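Local atomic coordinates of IroE protein (PDB entry 2GZS), a protein that hydrolyses the trilactone of enterobactin and its glucosylated (salmochelin) forms, preferring the iron-free siderophores and usually cutting once to give linear trimers. Residues A[221-226]-A[237-242]; A[83-88]-A[249-254]; A[151-156]-A[180-185]. One frame throughout, in Å; residues are numbered along the deposited sequence.

Interaction 1. Residues A[221-226]-A[237-242]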
# COMPACT_ATOMS: atom_id res chain seq x y z
N SER A 221 20.52 -0.50 -9.96
CA SER A 221 20.75 0.21 -11.19
C SER A 221 19.44 0.68 -11.81
O SER A 221 19.31 1.85 -12.15
CB SER A 221 21.49 -0.73 -12.16
OG SER A 221 21.70 -0.06 -13.38
N LYS A 222 18.49 -0.22 -11.90
CA LYS A 222 17.17 0.07 -12.43
C LYS A 222 16.50 1.17 -11.64
O LYS A 222 15.87 2.08 -12.22
CB LYS A 222 16.31 -1.23 -12.39
CG LYS A 222 16.64 -2.09 -13.60
CD LYS A 222 15.68 -3.27 -13.61
CE LYS A 222 16.32 -4.51 -14.23
NZ LYS A 222 15.60 -5.72 -13.71
N ILE A 223 16.65 1.08 -10.30
CA ILE A 223 15.97 2.11 -9.51
C ILE A 223 16.65 3.43 -9.67
O ILE A 223 15.98 4.49 -9.77
CB ILE A 223 16.01 1.69 -8.02
CG1 ILE A 223 15.18 0.43 -7.75
CG2 ILE A 223 15.55 2.86 -7.15
CD1 ILE A 223 15.40 -0.11 -6.35
N HIS A 224 17.98 3.49 -9.75
CA HIS A 224 18.56 4.82 -9.88
C HIS A 224 18.18 5.43 -11.21
O HIS A 224 17.90 6.64 -11.25
CB HIS A 224 20.09 4.80 -9.68
CG HIS A 224 20.33 4.52 -8.21
ND1 HIS A 224 19.74 5.26 -7.22
CD2 HIS A 224 21.05 3.58 -7.56
CE1 HIS A 224 20.08 4.82 -6.02
NE2 HIS A 224 20.89 3.80 -6.21
N THR A 225 18.14 4.63 -12.29
CA THR A 225 17.71 5.27 -13.53
C THR A 225 16.26 5.74 -13.40
O THR A 225 15.90 6.83 -13.89
CB THR A 225 17.77 4.26 -14.68
OG1 THR A 225 19.17 3.97 -14.88
CG2 THR A 225 17.19 4.78 -15.98
N THR A 226 15.45 4.89 -12.76
CA THR A 226 14.03 5.20 -12.61
C THR A 226 13.88 6.54 -11.90
O THR A 226 13.15 7.41 -12.38
CB THR A 226 13.29 4.10 -11.85
OG1 THR A 226 13.20 2.93 -12.67
CG2 THR A 226 11.83 4.52 -11.57
N ALA A 237 10.16 11.27 -6.50
CA ALA A 237 10.33 9.80 -6.36
C ALA A 237 11.55 9.54 -5.48
O ALA A 237 12.56 10.23 -5.67
CB ALA A 237 10.57 9.14 -7.68
N VAL A 238 11.49 8.60 -4.58
CA VAL A 238 12.55 8.33 -3.64
C VAL A 238 12.72 6.83 -3.51
O VAL A 238 11.81 6.06 -3.84
CB VAL A 238 12.28 8.93 -2.25
CG1 VAL A 238 12.04 10.45 -2.35
CG2 VAL A 238 11.07 8.33 -1.58
N PHE A 239 13.88 6.45 -2.98
CA PHE A 239 14.18 5.06 -2.73
C PHE A 239 14.45 4.81 -1.24
O PHE A 239 15.25 5.55 -0.64
CB PHE A 239 15.42 4.69 -3.57
CG PHE A 239 15.98 3.31 -3.34
CD1 PHE A 239 15.08 2.25 -3.36
CD2 PHE A 239 17.35 3.11 -3.13
CE1 PHE A 239 15.52 0.96 -3.18
CE2 PHE A 239 17.75 1.80 -2.96
CZ PHE A 239 16.87 0.74 -3.00
N TRP A 240 13.83 3.85 -0.63
CA TRP A 240 14.10 3.42 0.74
C TRP A 240 14.80 2.06 0.65
O TRP A 240 14.22 1.10 0.12
CB TRP A 240 12.81 3.26 1.53
CG TRP A 240 12.05 4.53 1.85
CD1 TRP A 240 11.15 5.19 1.08
CD2 TRP A 240 12.19 5.26 3.07
NE1 TRP A 240 10.69 6.31 1.75
CE2 TRP A 240 11.33 6.35 2.97
CE3 TRP A 240 12.99 5.01 4.20
CZ2 TRP A 240 11.23 7.26 4.02
CZ3 TRP A 240 12.89 5.94 5.24
CH2 TRP A 240 12.03 7.01 5.10
N ASP A 241 16.01 2.00 1.15
CA ASP A 241 16.77 0.75 1.12
C ASP A 241 16.83 0.09 2.49
O ASP A 241 17.10 0.81 3.49
CB ASP A 241 18.21 1.08 0.71
CG ASP A 241 18.97 -0.15 0.26
OD1 ASP A 241 18.44 -1.26 0.21
OD2 ASP A 241 20.17 0.12 -0.07
N PHE A 242 16.55 -1.18 2.62
CA PHE A 242 16.67 -1.91 3.85
C PHE A 242 17.65 -3.07 3.63
O PHE A 242 17.18 -4.16 3.32
CB PHE A 242 15.29 -2.46 4.29
CG PHE A 242 14.32 -1.30 4.50
CD1 PHE A 242 14.23 -0.61 5.70
CD2 PHE A 242 13.48 -0.89 3.47
CE1 PHE A 242 13.34 0.45 5.83
CE2 PHE A 242 12.58 0.15 3.62
CZ PHE A 242 12.49 0.84 4.82
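Ile223 on helix 219-232 packs over the ring of Phe239 on strand 237-241, a worked example of how a helix seats on the outermost strand of an alpha/beta hydrolase sheet. That helix forms part of the beta-alpha-beta crossover from strand 198-203 to its parallel neighbour 237-241. Along the strand, Ala237 comes first: its CB points toward the helix and meets Leu227 and Leu230, while its carbonyl oxygen accepts a hydrogen bond from Lys231. Val238 points away, and its backbone pairs with Leu199 and Ile201 of the adjoining strand. Phe239 turns back to the helix and carries the contact. With CG anti to the backbone N (chi1 174°), its ring reaches across to Ile223, and the two side chains meet at about a right angle. The methyl CG2 of Ile223 sits over the ring face, 4.2 Å from the Phe239 centroid and 26° off the normal, as a CH-pi contact. The other branch of Ile223 ends in CD1, pressed tightly to Phe239 CE1 at 3.3 Å, with Phe239 CZ 3.8 Å away. His224 adds a looser approach, its CE1 lying 4.3 Å from Phe239 CD2 in an oblique meeting of the two rings. Were Phe239 exchanged for an alanine, CG2 and CD1 of Ile223 would probably lose the ring they pack on, leaving a gap between helix and strand. Trp240 then turns to the other side of the sheet and touches Gln257 and Asp261 of helix 247-262, and Phe242 ends the segment against Met250 and Ala253 of that helix. No hydrogen bond joins the two segments, so the contact between them relies on dispersion and CH-pi attraction and on how closely the isoleucine branches fit the ring.

Interaction 2. Residues A[83-88]-A[249-254]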
# COMPACT_ATOMS: atom_id res chain seq x y z
N LEU A 83 -5.93 -16.92 8.21
CA LEU A 83 -4.50 -16.92 7.95
C LEU A 83 -4.01 -15.52 7.65
O LEU A 83 -4.79 -14.60 7.38
CB LEU A 83 -4.29 -17.83 6.73
CG LEU A 83 -4.91 -19.23 6.96
CD1 LEU A 83 -4.96 -19.92 5.61
CD2 LEU A 83 -4.14 -20.02 7.99
N PRO A 84 -2.73 -15.24 7.71
CA PRO A 84 -2.23 -13.89 7.49
C PRO A 84 -2.36 -13.41 6.04
O PRO A 84 -2.44 -12.18 5.82
CB PRO A 84 -0.75 -13.96 7.87
CG PRO A 84 -0.42 -15.36 8.21
CD PRO A 84 -1.66 -16.20 8.14
N PHE A 85 -2.40 -14.33 5.09
CA PHE A 85 -2.62 -13.98 3.69
C PHE A 85 -3.70 -14.82 3.07
O PHE A 85 -3.95 -15.98 3.42
CB PHE A 85 -1.32 -14.15 2.84
CG PHE A 85 -0.19 -13.29 3.36
CD1 PHE A 85 0.08 -12.02 2.84
CD2 PHE A 85 0.63 -13.76 4.39
CE1 PHE A 85 1.11 -11.27 3.36
CE2 PHE A 85 1.65 -12.98 4.90
CZ PHE A 85 1.94 -11.73 4.40
N ASP A 86 -4.34 -14.20 2.03
CA ASP A 86 -5.19 -15.05 1.15
C ASP A 86 -4.43 -15.09 -0.16
O ASP A 86 -4.49 -14.21 -1.02
CB ASP A 86 -6.61 -14.50 1.00
CG ASP A 86 -7.45 -15.32 0.03
OD1 ASP A 86 -6.94 -16.14 -0.77
OD2 ASP A 86 -8.68 -15.10 0.04
N LEU A 87 -3.66 -16.17 -0.30
CA LEU A 87 -2.67 -16.20 -1.37
C LEU A 87 -3.33 -16.24 -2.75
O LEU A 87 -2.80 -15.58 -3.68
CB LEU A 87 -1.70 -17.42 -1.25
CG LEU A 87 -0.83 -17.39 0.05
CD1 LEU A 87 -0.07 -18.74 0.07
CD2 LEU A 87 0.10 -16.24 0.15
N ASN A 88 -4.43 -16.98 -2.84
CA ASN A 88 -5.11 -17.01 -4.12
C ASN A 88 -5.72 -15.66 -4.51
O ASN A 88 -5.62 -15.14 -5.61
CB ASN A 88 -6.27 -18.00 -4.09
CG ASN A 88 -5.87 -19.44 -3.90
OD1 ASN A 88 -4.70 -19.74 -4.13
ND2 ASN A 88 -6.86 -20.22 -3.50
N PRO A 249 11.20 -9.70 7.74
CA PRO A 249 11.70 -8.41 8.21
C PRO A 249 11.43 -7.35 7.20
O PRO A 249 11.17 -6.20 7.55
CB PRO A 249 13.21 -8.68 8.41
CG PRO A 249 13.24 -10.13 8.76
CD PRO A 249 12.20 -10.77 7.84
N MSE A 250 11.52 -7.53 5.87
CA MSE A 250 11.20 -6.49 4.93
C MSE A 250 9.71 -6.11 4.89
O MSE A 250 9.45 -4.92 4.71
CB MSE A 250 11.60 -7.04 3.52
CG MSE A 250 11.27 -6.00 2.46
SE MSE A 250 12.37 -4.38 2.64
CE MSE A 250 11.42 -3.52 1.28
N PHE A 251 8.84 -7.09 5.00
CA PHE A 251 7.40 -6.79 5.09
C PHE A 251 7.19 -5.80 6.25
O PHE A 251 6.51 -4.79 6.08
CB PHE A 251 6.59 -8.07 5.26
CG PHE A 251 5.07 -7.87 5.25
CD1 PHE A 251 4.39 -8.13 4.06
CD2 PHE A 251 4.38 -7.46 6.39
CE1 PHE A 251 3.01 -7.92 4.05
CE2 PHE A 251 3.03 -7.25 6.35
CZ PHE A 251 2.30 -7.51 5.19
N ASN A 252 7.80 -6.17 7.37
CA ASN A 252 7.67 -5.34 8.58
C ASN A 252 8.26 -3.98 8.38
O ASN A 252 7.68 -2.93 8.65
CB ASN A 252 8.47 -5.98 9.73
CG ASN A 252 7.74 -7.14 10.37
OD1 ASN A 252 6.57 -7.34 10.04
ND2 ASN A 252 8.44 -7.87 11.23
N ALA A 253 9.53 -3.91 7.93
CA ALA A 253 10.22 -2.64 7.78
C ALA A 253 9.50 -1.68 6.87
O ALA A 253 9.40 -0.47 7.11
CB ALA A 253 11.64 -2.87 7.22
N SER A 254 9.04 -2.21 5.73
CA SER A 254 8.46 -1.31 4.73
C SER A 254 7.07 -0.82 5.22
O SER A 254 6.86 0.38 5.03
CB SER A 254 8.43 -2.04 3.37
OG SER A 254 7.50 -3.10 3.36
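Phe85 turns the edge of its ring toward the face of Phe251, forming an offset edge-to-face (T-shaped) aromatic pair that joins the loop leading into helix 87-93 to helix 247-262 of this alpha/beta hydrolase fold. The ring planes stand at 84° and the centroids lie 5.8 Å apart. One atom of Phe251 does the touching: its CE1 lies in the plane of the Phe85 ring, 3.9 Å from Phe85 CE1 and 4.0 Å from Phe85 CZ. The side chains come from opposite directions, and Phe251, with CG anti to the backbone N (chi1 -175°), reaches out from its helix to meet the loop. Ala53 of helix 51-57 touches both rings. Phe251 also makes edge-to-face pairs with Trp146 and with His148, the latter a residue of the diisopropyl phosphonate pocket. This puts Phe251 in the second shell of the active site, its side chain about 6 Å from that of His247 and about 7 Å from that of Ser149. Beyond Phe85, Asp86 is the N-cap of helix 87-93, and its OD2 also bonds to Ser89 OG. Within helix 247-262, the oxygen of Met250, a selenomethionine, is gripped twice from opposite faces of its carbonyl plane, by Ser254 N at 2.9 Å and by Ser254 OG at 3.0 Å.

Interaction 3. Residues A[151-156]-A[180-185]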
# COMPACT_ATOMS: atom_id res chain seq x y z
N GLY A 151 1.72 -6.92 -3.70
CA GLY A 151 1.14 -5.63 -3.27
C GLY A 151 1.97 -4.49 -3.81
O GLY A 151 1.45 -3.42 -4.14
N GLY A 152 3.30 -4.65 -3.96
CA GLY A 152 4.14 -3.58 -4.49
C GLY A 152 3.86 -3.34 -5.98
O GLY A 152 3.91 -2.20 -6.46
N LEU A 153 3.55 -4.45 -6.71
CA LEU A 153 3.13 -4.27 -8.10
C LEU A 153 1.81 -3.47 -8.20
O LEU A 153 1.69 -2.58 -9.07
CB LEU A 153 2.87 -5.62 -8.83
CG LEU A 153 4.14 -6.50 -8.80
CD1 LEU A 153 3.80 -7.84 -9.49
CD2 LEU A 153 5.30 -5.79 -9.49
N PHE A 154 0.90 -3.81 -7.29
CA PHE A 154 -0.38 -3.11 -7.29
C PHE A 154 -0.16 -1.62 -7.07
O PHE A 154 -0.82 -0.78 -7.69
CB PHE A 154 -1.30 -3.64 -6.17
CG PHE A 154 -2.64 -2.91 -6.21
CD1 PHE A 154 -3.60 -3.21 -7.17
CD2 PHE A 154 -2.90 -1.91 -5.27
CE1 PHE A 154 -4.79 -2.48 -7.21
CE2 PHE A 154 -4.09 -1.16 -5.30
CZ PHE A 154 -5.02 -1.49 -6.26
N VAL A 155 0.80 -1.27 -6.16
CA VAL A 155 1.03 0.17 -5.93
C VAL A 155 1.55 0.88 -7.15
O VAL A 155 1.16 1.98 -7.51
CB VAL A 155 1.99 0.35 -4.75
CG1 VAL A 155 2.42 1.80 -4.53
CG2 VAL A 155 1.33 -0.15 -3.47
N LEU A 156 2.50 0.24 -7.89
CA LEU A 156 3.00 0.84 -9.15
C LEU A 156 1.88 1.00 -10.18
O LEU A 156 1.75 2.06 -10.82
CB LEU A 156 4.12 -0.01 -9.76
CG LEU A 156 5.42 -0.07 -8.96
CD1 LEU A 156 6.43 -1.02 -9.63
CD2 LEU A 156 6.03 1.32 -8.77
N ASP A 180 9.78 -5.37 -14.43
CA ASP A 180 10.40 -4.54 -15.45
C ASP A 180 9.34 -3.97 -16.38
O ASP A 180 9.58 -2.82 -16.81
CB ASP A 180 11.44 -5.32 -16.29
CG ASP A 180 12.68 -5.70 -15.45
OD1 ASP A 180 13.56 -4.83 -15.33
OD2 ASP A 180 12.77 -6.84 -14.94
N ALA A 181 8.31 -4.78 -16.67
CA ALA A 181 7.28 -4.19 -17.57
C ALA A 181 6.58 -2.99 -16.94
O ALA A 181 6.25 -1.96 -17.55
CB ALA A 181 6.20 -5.20 -17.92
N LEU A 182 6.34 -3.10 -15.63
CA LEU A 182 5.77 -1.97 -14.88
C LEU A 182 6.73 -0.83 -14.76
O LEU A 182 6.31 0.35 -14.93
CB LEU A 182 5.42 -2.42 -13.44
CG LEU A 182 4.07 -2.29 -12.80
CD1 LEU A 182 2.95 -2.01 -13.77
CD2 LEU A 182 3.77 -3.57 -11.99
N LEU A 183 8.01 -1.08 -14.47
CA LEU A 183 8.94 0.07 -14.50
C LEU A 183 9.03 0.82 -15.83
O LEU A 183 9.22 2.03 -15.90
CB LEU A 183 10.39 -0.37 -14.18
CG LEU A 183 10.68 -0.47 -12.68
CD1 LEU A 183 12.15 -0.82 -12.46
CD2 LEU A 183 10.27 0.80 -11.96
N SER A 184 8.95 0.05 -16.90
CA SER A 184 8.94 0.56 -18.27
C SER A 184 7.74 1.49 -18.45
O SER A 184 7.84 2.58 -19.04
CB SER A 184 8.86 -0.62 -19.24
OG SER A 184 9.07 -0.09 -20.56
N ARG A 185 6.59 1.10 -17.89
CA ARG A 185 5.46 2.06 -17.99
C ARG A 185 5.65 3.26 -17.08
O ARG A 185 5.30 4.41 -17.44
CB ARG A 185 4.17 1.37 -17.59
CG ARG A 185 3.72 0.21 -18.48
CD ARG A 185 2.65 -0.69 -17.86
NE ARG A 185 1.42 -0.06 -17.46
CZ ARG A 185 0.45 -0.27 -16.59
NH1 ARG A 185 0.41 -1.30 -15.74
NH2 ARG A 185 -0.57 0.61 -16.52
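Between residues 151-156 of helix 150-161 and residues 180-185 of helix 179-187, the nearest CA atoms are those of Leu156 and Leu182, 7.0 Å apart. Leu182 is the side chain that bridges them, lodged against both Leu153 and Leu156. Its CD2 meets Leu153 CD2 at 3.7 Å and lies equally near the Leu153 carbonyl oxygen, while its CG rests on Leu156 CB at 3.8 Å. In both pairs the side chains cross obliquely. The torsions of Leu182 (chi1 -125°, chi2 15°) depart from the staggered positions, consistent with a branch strained to fit against its two neighbours. All three leucines are buried. Helix 150-161 follows the nucleophile Ser149, which lies in the sequence Gly-x-Ser-x-Gly ending at Gly151, consistent with the nucleophile elbow of alpha/beta hydrolases. Leu153 stands one turn beyond that serine, its side chain about 5 Å from the bound diisopropyl phosphonate. Pro173 touches both Leu153 and Leu156. Further along the same interface Leu182 also meets Leu160, and a salt bridge from Arg185 NH1 to Asp157 OD1 adds a polar tie between the two helices.

In the fold
The three contacts divide between active-site surroundings and outer framework. Interactions 2 and 3 have centres 18 Å apart and do not touch, their nearest atoms about 8 Å distant, yet both approach the bound diisopropyl phosphonate: the side chain of Phe251 comes within about 7 Å of it and that of Leu153 within about 5 Å. Interaction 1 lies away from the catalytic residues but adjoins both others. A salt bridge from Lys222 NZ to Asp180 OD1 (2.8 Å) joins it to interaction 3, whose centre is 13 Å away, and Leu183 packs on Thr226. Toward interaction 2, Phe242 CD2 meets Met250 SE at 3.8 Å, where strand 237-241 gives way to helix 247-262.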